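Angiopoietin-related protein 6 (Homo sapiens, PDB 6Y43) is a secreted angiopoietin-like factor whose fibrinogen-like globe domain binds a calcium ion and, as in its relatives, probably mediates recognition of partner molecules. Local coordinates at residues 97-102 with 213-218; 110-115 with 131-136. One frame throughout, in Å; residues are numbered along the deposited sequence.

The two contacts build adjoining parts of one antiparallel sheet in the fibrinogen-like globe. After the strands of the N-terminal part, among them 48-54, the chain reaches residues 97-102. It turns back through a short connection into 110-115, the neighbouring strand, and reverses again to bring 131-136 alongside. Contact 2 thus closes a short loop. The chain then runs on through the calcium site (Asp154, Asp156, Tyr158 and Gly160) before 213-218 returns and pairs with the other edge of 97-102, closing contact 1. The short loop of contact 2 therefore lies wholly within the long one of contact 1. Their centres are about 10 Å apart, and strand 95-102 joins them through backbone bonds of Val99 to Ala111 and Leu97 to Tyr113.

Contact 1 of 2, residues 97-102 with 213-218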
loop_
_atom_site.group_PDB
_atom_site.type_symbol
_atom_site.label_atom_id
_atom_site.label_comp_id
_atom_site.label_asym_id
_atom_site.label_seq_id
_atom_site.Cartn_x
_atom_site.Cartn_y
_atom_site.Cartn_z
ATOM N N LEU A 97 1.280 5.940 -7.742
ATOM C CA LEU A 97 1.348 4.759 -6.899
ATOM C C LEU A 97 2.236 3.719 -7.547
ATOM O O LEU A 97 2.051 3.398 -8.730
ATOM C CB LEU A 97 -0.042 4.169 -6.699
ATOM C CG LEU A 97 -0.126 2.817 -6.013
ATOM C CD1 LEU A 97 0.204 2.968 -4.531
ATOM C CD2 LEU A 97 -1.561 2.317 -6.140
ATOM N N LEU A 98 3.180 3.185 -6.773
ATOM C CA LEU A 98 4.041 2.094 -7.194
ATOM C C LEU A 98 3.769 0.897 -6.299
ATOM O O LEU A 98 3.739 1.034 -5.072
ATOM C CB LEU A 98 5.518 2.505 -7.100
ATOM C CG LEU A 98 6.551 1.425 -7.383
ATOM C CD1 LEU A 98 6.492 0.976 -8.813
ATOM C CD2 LEU A 98 7.939 1.974 -7.054
ATOM N N VAL A 99 3.516 -0.260 -6.902
ATOM C CA VAL A 99 3.340 -1.503 -6.162
ATOM C C VAL A 99 4.525 -2.381 -6.494
ATOM O O VAL A 99 4.819 -2.613 -7.671
ATOM C CB VAL A 99 2.018 -2.212 -6.505
ATOM C CG1 VAL A 99 1.943 -3.529 -5.803
ATOM C CG2 VAL A 99 0.819 -1.338 -6.114
ATOM N N LEU A 100 5.202 -2.863 -5.466
ATOM C CA LEU A 100 6.383 -3.704 -5.627
ATOM C C LEU A 100 6.056 -5.081 -5.073
ATOM O O LEU A 100 5.563 -5.189 -3.945
ATOM C CB LEU A 100 7.574 -3.111 -4.880
ATOM C CG LEU A 100 8.048 -1.727 -5.304
ATOM C CD1 LEU A 100 9.193 -1.303 -4.414
ATOM C CD2 LEU A 100 8.494 -1.721 -6.755
ATOM N N LEU A 101 6.350 -6.127 -5.848
ATOM C CA LEU A 101 6.027 -7.495 -5.483
ATOM C C LEU A 101 7.249 -8.383 -5.643
ATOM O O LEU A 101 8.055 -8.183 -6.556
ATOM C CB LEU A 101 4.911 -8.045 -6.372
ATOM C CG LEU A 101 3.688 -7.142 -6.549
ATOM C CD1 LEU A 101 2.821 -7.690 -7.653
ATOM C CD2 LEU A 101 2.908 -7.069 -5.219
ATOM N N GLU A 102 7.357 -9.393 -4.778
ATOM C CA GLU A 102 8.374 -10.429 -4.934
ATOM C C GLU A 102 7.779 -11.778 -4.562
ATOM O O GLU A 102 7.178 -11.917 -3.488
ATOM C CB GLU A 102 9.598 -10.138 -4.055
ATOM C CG GLU A 102 10.762 -11.096 -4.181
ATOM C CD GLU A 102 11.920 -10.746 -3.244
ATOM O OE1 GLU A 102 12.015 -9.559 -2.824
ATOM O OE2 GLU A 102 12.733 -11.658 -2.912
ATOM N N ALA A 213 5.587 -7.596 -0.468
ATOM C CA ALA A 213 4.698 -6.699 -1.184
ATOM C C ALA A 213 4.798 -5.327 -0.547
ATOM O O ALA A 213 4.960 -5.220 0.665
ATOM C CB ALA A 213 3.255 -7.192 -1.149
ATOM N N ALA A 214 4.711 -4.275 -1.354
ATOM C CA ALA A 214 4.684 -2.937 -0.776
ATOM C C ALA A 214 3.978 -1.989 -1.725
ATOM O O ALA A 214 3.949 -2.208 -2.935
ATOM C CB ALA A 214 6.098 -2.403 -0.480
ATOM N N MET A 215 3.379 -0.958 -1.153
ATOM C CA MET A 215 2.684 0.089 -1.877
ATOM C C MET A 215 3.361 1.404 -1.534
ATOM O O MET A 215 3.586 1.699 -0.350
ATOM C CB MET A 215 1.204 0.145 -1.503
ATOM C CG MET A 215 0.504 -1.192 -1.655
ATOM S SD MET A 215 -1.235 -1.178 -1.145
ATOM C CE MET A 215 -2.005 -0.177 -2.428
ATOM N N LEU A 216 3.728 2.175 -2.556
ATOM C CA LEU A 216 4.511 3.390 -2.325
ATOM C C LEU A 216 3.926 4.526 -3.155
ATOM O O LEU A 216 3.375 4.298 -4.225
ATOM C CB LEU A 216 5.984 3.170 -2.677
ATOM C CG LEU A 216 6.627 1.856 -2.177
ATOM C CD1 LEU A 216 6.352 0.716 -3.106
ATOM C CD2 LEU A 216 8.081 2.155 -2.066
ATOM N N ILE A 217 4.047 5.760 -2.658
ATOM C CA ILE A 217 3.569 6.910 -3.412
ATOM C C ILE A 217 4.632 8.003 -3.491
ATOM O O ILE A 217 5.546 8.096 -2.669
ATOM C CB ILE A 217 2.258 7.468 -2.819
ATOM C CG1 ILE A 217 2.488 7.926 -1.381
ATOM C CG2 ILE A 217 1.170 6.429 -2.932
ATOM C CD1 ILE A 217 1.254 8.612 -0.787
ATOM N N ARG A 218 4.496 8.839 -4.520
ATOM C CA ARG A 218 5.398 9.930 -4.820
ATOM C C ARG A 218 4.596 10.986 -5.550
ATOM O O ARG A 218 3.714 10.635 -6.351
ATOM C CB ARG A 218 6.559 9.432 -5.685
ATOM C CG ARG A 218 7.624 10.441 -6.080
ATOM C CD ARG A 218 8.768 9.702 -6.768
ATOM N NE ARG A 218 8.497 9.318 -8.164
ATOM C CZ ARG A 218 9.388 8.702 -8.940
ATOM N NH1 ARG A 218 10.599 8.389 -8.482
ATOM N NH2 ARG A 218 9.068 8.375 -10.183
#
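Leu100 and Leu216 cross at about a right angle on one face of the sheet, with CG of Leu100 3.7 Å from CD1 of Leu216. The Leu216 CG stands beside its backbone N (chi1 -45°), and this brings CD1 over the neighbouring strand. There CD1 of Leu216 also lies 3.3 Å from the carbonyl O of Leu98. Leu98 joins this face less closely, its CG 4.3 Å from CD1 of Leu216.

The other face carries Leu97, Val99, Leu101, Ala213, Met215 and Ile217. Leu97 reaches across with CD1, which meets CG2 of Ile217 at 3.9 Å. The CG1 branch of Ile217 leads away from Leu97, so CG2 does the touching. Farther along, CD2 of Leu101 rests against CB of Ala213 at 4.1 Å.

Two hydrogen-bonded pairs hold the backbones in antiparallel register. Leu98 and Leu216 exchange two bonds, and so do Leu100 and Ala214. The bond from Leu98 N to Leu216 O is 2.8 Å long and nearly straight (175°). Beyond the paired residues, Glu102 forms salt bridges with Arg211 and Lys212.

Both strands are inner members of the sheet. Leu43 covers Leu98 and Leu100 on one face, while Trp200 packs on Leu101 on the other. Strand 108-118 pairs with the far edge of 97-102, and strand 48-54 with the far edge of 213-218.

Contact 2 of 2, residues 110-115 with 131-136; sequences RAHYDG and QYHGDA
The His133 ring lies over CB of His112, which sits 3.3 Å above the ring plane and makes a CH-pi contact. The two imidazoles are almost parallel, with planes 5° apart, but they are slid so far that they barely overlap. The CG of His133 stands between its backbone N and carbonyl carbon (chi1 53°), and this swings the ring across to the other strand. NE2 of His133 then donates to OD1 of Asp114 at 3.1 Å. The carboxylate oxygen lies in the imidazole plane, but the donor comes from above the carboxylate plane. This bond, with His112 CB over the ring face, would restrict rotation of the His133 ring.

His112 grips the same neighbour from a second direction. Its ND1 donates to His133 O at 3.0 Å, and its backbone N bonds to that oxygen at 2.7 Å, so one carbonyl takes two bonds. The remaining ring nitrogen, NE2, bonds to Glu44, which also forms a salt bridge with Arg110.

Tyr113 and Tyr132 pack on the other face. Their rings meet obliquely, with CZ of Tyr113 3.6 Å from CD1 of Tyr132. CB of Ala111 touches the Tyr132 edge at CE1. The Tyr113 hydroxyl is hydrogen-bonded to Asp138.

Two bonds join the loop residues to Arg110: Asp135 OD1 accepts from Arg110 N at 2.7 Å, and Ala136 N donates to Arg110 O. At the other end, a water bridges Asp114 O and Gln131 N, and Asp114 centres an inverse gamma turn.

The arrangement is a beta hairpin of strands 108-118 and 127-133, which extends the antiparallel sheet of the fibrinogen C-terminal globular fold.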
loop_
_atom_site.group_PDB
_atom_site.type_symbol
_atom_site.label_atom_id
_atom_site.label_comp_id
_atom_site.label_asym_id
_atom_site.label_seq_id
_atom_site.Cartn_x
_atom_site.Cartn_y
_atom_site.Cartn_z
ATOM N N ARG A 110 6.525 -5.008 -10.808
ATOM C CA ARG A 110 6.099 -3.675 -10.426
ATOM C C ARG A 110 4.860 -3.248 -11.192
ATOM O O ARG A 110 4.727 -3.536 -12.382
ATOM C CB ARG A 110 7.226 -2.656 -10.674
ATOM C CG ARG A 110 8.559 -3.109 -10.152
ATOM C CD ARG A 110 9.614 -2.035 -10.374
ATOM N NE ARG A 110 10.953 -2.496 -10.018
ATOM C CZ ARG A 110 12.064 -1.821 -10.291
ATOM N NH1 ARG A 110 11.985 -0.658 -10.919
ATOM N NH2 ARG A 110 13.246 -2.307 -9.936
ATOM N N ALA A 111 3.980 -2.521 -10.505
ATOM C CA ALA A 111 2.822 -1.880 -11.111
ATOM C C ALA A 111 2.868 -0.395 -10.773
ATOM O O ALA A 111 3.277 -0.017 -9.666
ATOM C CB ALA A 111 1.514 -2.495 -10.636
ATOM N N HIS A 112 2.514 0.443 -11.746
ATOM C CA HIS A 112 2.464 1.884 -11.580
ATOM C C HIS A 112 1.082 2.398 -11.959
ATOM O O HIS A 112 0.490 1.931 -12.939
ATOM C CB HIS A 112 3.493 2.612 -12.468
ATOM C CG HIS A 112 4.879 2.067 -12.395
ATOM N ND1 HIS A 112 5.252 0.884 -12.997
ATOM C CD2 HIS A 112 6.003 2.572 -11.831
ATOM C CE1 HIS A 112 6.540 0.669 -12.778
ATOM N NE2 HIS A 112 7.016 1.674 -12.068
ATOM N N TYR A 113 0.583 3.368 -11.192
ATOM C CA TYR A 113 -0.651 4.083 -11.510
ATOM C C TYR A 113 -0.373 5.576 -11.471
ATOM O O TYR A 113 0.085 6.106 -10.451
ATOM C CB TYR A 113 -1.787 3.708 -10.554
ATOM C CG TYR A 113 -2.065 2.229 -10.615
ATOM C CD1 TYR A 113 -1.294 1.341 -9.889
ATOM C CD2 TYR A 113 -3.040 1.701 -11.471
ATOM C CE1 TYR A 113 -1.505 -0.023 -9.980
ATOM C CE2 TYR A 113 -3.254 0.329 -11.557
ATOM C CZ TYR A 113 -2.483 -0.524 -10.823
ATOM O OH TYR A 113 -2.664 -1.892 -10.932
ATOM N N ASP A 114 -0.615 6.244 -12.596
ATOM C CA ASP A 114 -0.362 7.674 -12.731
ATOM C C ASP A 114 -1.591 8.410 -12.220
ATOM O O ASP A 114 -2.451 8.859 -12.967
ATOM C CB ASP A 114 -0.036 8.028 -14.172
ATOM C CG ASP A 114 1.337 7.530 -14.593
ATOM O OD1 ASP A 114 2.095 7.037 -13.738
ATOM O OD2 ASP A 114 1.672 7.645 -15.784
ATOM N N GLY A 115 -1.668 8.517 -10.908
ATOM C CA GLY A 115 -2.839 9.061 -10.270
ATOM C C GLY A 115 -3.254 8.109 -9.181
ATOM O O GLY A 115 -3.446 6.917 -9.421
ATOM N N GLN A 131 -3.813 6.103 -14.811
ATOM C CA GLN A 131 -3.389 5.184 -15.870
ATOM C C GLN A 131 -2.338 4.182 -15.413
ATOM O O GLN A 131 -1.344 4.536 -14.786
ATOM C CB GLN A 131 -2.862 5.990 -17.074
ATOM C CG GLN A 131 -2.378 5.192 -18.267
ATOM C CD GLN A 131 -2.256 6.090 -19.488
ATOM O OE1 GLN A 131 -1.596 7.136 -19.443
ATOM N NE2 GLN A 131 -2.923 5.709 -20.575
ATOM N N TYR A 132 -2.535 2.929 -15.812
ATOM C CA TYR A 132 -1.659 1.836 -15.431
ATOM C C TYR A 132 -0.468 1.647 -16.392
ATOM O O TYR A 132 -0.596 1.787 -17.612
ATOM C CB TYR A 132 -2.440 0.512 -15.352
ATOM C CG TYR A 132 -1.526 -0.693 -15.288
ATOM C CD1 TYR A 132 -1.021 -1.139 -14.090
ATOM C CD2 TYR A 132 -1.127 -1.367 -16.462
ATOM C CE1 TYR A 132 -0.146 -2.188 -14.025
ATOM C CE2 TYR A 132 -0.259 -2.434 -16.401
ATOM C CZ TYR A 132 0.232 -2.839 -15.177
ATOM O OH TYR A 132 1.109 -3.884 -15.060
ATOM N N HIS A 133 0.681 1.263 -15.825
ATOM C CA HIS A 133 1.781 0.649 -16.573
ATOM C C HIS A 133 2.638 -0.197 -15.637
ATOM O O HIS A 133 2.795 0.141 -14.463
ATOM C CB HIS A 133 2.649 1.713 -17.282
ATOM C CG HIS A 133 3.159 2.812 -16.396
ATOM N ND1 HIS A 133 4.488 2.946 -16.052
ATOM C CD2 HIS A 133 2.522 3.861 -15.828
ATOM C CE1 HIS A 133 4.644 4.012 -15.291
ATOM N NE2 HIS A 133 3.465 4.584 -15.133
ATOM N N GLY A 134 3.203 -1.285 -16.155
ATOM C CA GLY A 134 4.178 -2.045 -15.385
ATOM C C GLY A 134 4.237 -3.493 -15.821
ATOM O O GLY A 134 3.389 -3.980 -16.560
ATOM N N ASP A 135 5.264 -4.202 -15.316
ATOM C CA ASP A 135 5.407 -5.608 -15.669
ATOM C C ASP A 135 4.552 -6.528 -14.814
ATOM O O ASP A 135 4.309 -7.668 -15.215
ATOM C CB ASP A 135 6.891 -6.045 -15.632
ATOM C CG ASP A 135 7.570 -5.865 -14.295
ATOM O OD1 ASP A 135 7.095 -5.111 -13.459
ATOM O OD2 ASP A 135 8.652 -6.464 -14.120
ATOM N N ALA A 136 4.037 -6.051 -13.683
ATOM C CA ALA A 136 3.280 -6.921 -12.800
ATOM C C ALA A 136 1.954 -7.334 -13.422
ATOM O O ALA A 136 1.454 -8.432 -13.150
ATOM C CB ALA A 136 3.025 -6.206 -11.473
HETATM O O HOH W 1 -3.722 8.980 -15.478
#